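Local coordinates for hypothetical protein TM1553 (Thermotoga maritima, PDB 1VRM) that belongs to the ApbE family and is probably a flavin transferase that attaches FMN covalently to target proteins, at residues 248-253 / 278-283. Numbering follows the deposited sequence.
Sequences HHILDP and LSTAGF
An inverse gamma turn centred on Ile-250, just after strand 245-248 of this ApbE-family protein, presents that side chain, with His-248, to Phe-283 on helix 272-296, a worked example of one ring packed in two ways. CD1 of Ile-250 sits squarely over one face of the phenyl, 3.7 Å from the Phe-283 ring centroid and 4° off its normal, a CH-pi contact. The other branch, Ile-250 CG2, reaches Phe-283 CD1 at 3.6 Å, because chi1 of -49° sets CG1 beside the backbone N and leaves CG2 opposite it. The same phenyl turns its edge to the face of His-248 in an offset edge-to-face pair, planes at 79°, with Phe-283 CE1 3.6 Å from His-248 CE1. His-248 ND1 accepts a hydrogen bond from Ile-250 N (3.1 Å), near the ring plane, and NE2 is hydrogen-bonded to Ala-259 O, which together should fix the imidazole's rotation. Losing the phenyl of Phe-283 to an alanine is likely to leave a gap against Ile-250 CD1 and take the aromatic partner from His-248. The cluster borders a pocket where His-249, Ser-279 and Thr-280 hydrogen-bond an unidentified molecule; Val-262 and Val-265 of strand 262-269 pack on Phe-283, and helix 108-114 receives Leu-251.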
# COMPACT_ATOMS: atom_id res chain seq x y z
N HIS A 248 5.29 -13.59 6.45
CA HIS A 248 4.35 -12.56 6.01
C HIS A 248 4.81 -11.99 4.65
O HIS A 248 5.94 -12.27 4.19
CB HIS A 248 4.25 -11.46 7.06
CG HIS A 248 5.53 -10.75 7.28
ND1 HIS A 248 6.00 -9.79 6.41
CD2 HIS A 248 6.46 -10.87 8.26
CE1 HIS A 248 7.18 -9.36 6.85
NE2 HIS A 248 7.46 -9.98 7.99
N HIS A 249 3.93 -11.22 4.02
CA HIS A 249 4.08 -10.84 2.62
C HIS A 249 4.99 -9.65 2.37
O HIS A 249 5.23 -9.28 1.21
CB HIS A 249 2.69 -10.55 2.02
CG HIS A 249 2.21 -9.17 2.31
ND1 HIS A 249 1.89 -8.75 3.58
CD2 HIS A 249 2.08 -8.09 1.50
CE1 HIS A 249 1.51 -7.48 3.54
NE2 HIS A 249 1.63 -7.05 2.29
N ILE A 250 5.47 -9.03 3.44
CA ILE A 250 6.34 -7.84 3.28
C ILE A 250 7.78 -8.32 3.19
O ILE A 250 8.55 -8.37 4.14
CB ILE A 250 6.19 -6.79 4.36
CG1 ILE A 250 4.71 -6.46 4.57
CG2 ILE A 250 6.97 -5.51 3.97
CD1 ILE A 250 4.43 -5.59 5.78
N LEU A 251 8.15 -8.65 1.95
CA LEU A 251 9.51 -9.15 1.70
C LEU A 251 10.50 -8.01 1.62
O LEU A 251 10.20 -6.92 1.11
CB LEU A 251 9.52 -9.96 0.39
CG LEU A 251 8.51 -11.11 0.29
CD1 LEU A 251 8.62 -11.90 -1.06
CD2 LEU A 251 8.65 -12.10 1.40
N ASP A 252 11.68 -8.24 2.15
CA ASP A 252 12.84 -7.37 1.91
C ASP A 252 13.34 -7.68 0.48
O ASP A 252 13.84 -8.75 0.20
CB ASP A 252 13.90 -7.64 2.96
CG ASP A 252 15.10 -6.71 2.82
OD1 ASP A 252 15.32 -6.15 1.71
OD2 ASP A 252 15.83 -6.58 3.84
N PRO A 253 13.19 -6.71 -0.44
CA PRO A 253 13.62 -7.03 -1.80
C PRO A 253 15.08 -7.35 -2.00
O PRO A 253 15.43 -7.96 -3.03
CB PRO A 253 13.25 -5.76 -2.60
CG PRO A 253 12.14 -5.16 -1.82
CD PRO A 253 12.58 -5.37 -0.41
N LEU A 278 5.43 4.29 1.39
CA LEU A 278 6.43 4.52 2.40
C LEU A 278 6.21 3.69 3.66
O LEU A 278 7.16 3.37 4.35
CB LEU A 278 6.60 6.00 2.69
CG LEU A 278 7.12 6.83 1.52
CD1 LEU A 278 7.37 8.27 1.94
CD2 LEU A 278 8.38 6.27 0.91
N SER A 279 5.00 3.22 3.89
CA SER A 279 4.79 2.36 5.07
C SER A 279 5.47 1.01 4.79
O SER A 279 6.06 0.43 5.67
CB SER A 279 3.33 2.21 5.45
OG SER A 279 2.61 1.47 4.48
N THR A 280 5.39 0.54 3.53
CA THR A 280 6.07 -0.68 3.13
C THR A 280 7.58 -0.50 3.25
O THR A 280 8.27 -1.31 3.83
CB THR A 280 5.65 -1.03 1.67
OG1 THR A 280 4.22 -1.26 1.64
CG2 THR A 280 6.39 -2.25 1.15
N ALA A 281 8.10 0.58 2.68
CA ALA A 281 9.54 0.82 2.74
C ALA A 281 10.03 0.94 4.19
O ALA A 281 11.06 0.41 4.56
CB ALA A 281 9.90 2.11 2.01
N GLY A 282 9.28 1.68 4.99
CA GLY A 282 9.66 1.86 6.42
C GLY A 282 9.66 0.55 7.17
O GLY A 282 10.53 0.30 8.03
N PHE A 283 8.70 -0.31 6.89
CA PHE A 283 8.64 -1.64 7.50
C PHE A 283 9.94 -2.42 7.20
O PHE A 283 10.56 -2.98 8.08
CB PHE A 283 7.47 -2.42 6.98
CG PHE A 283 7.22 -3.72 7.72
CD1 PHE A 283 7.96 -4.84 7.38
CD2 PHE A 283 6.29 -3.80 8.72
CE1 PHE A 283 7.75 -6.06 8.03
CE2 PHE A 283 6.08 -5.01 9.40
CZ PHE A 283 6.81 -6.13 9.04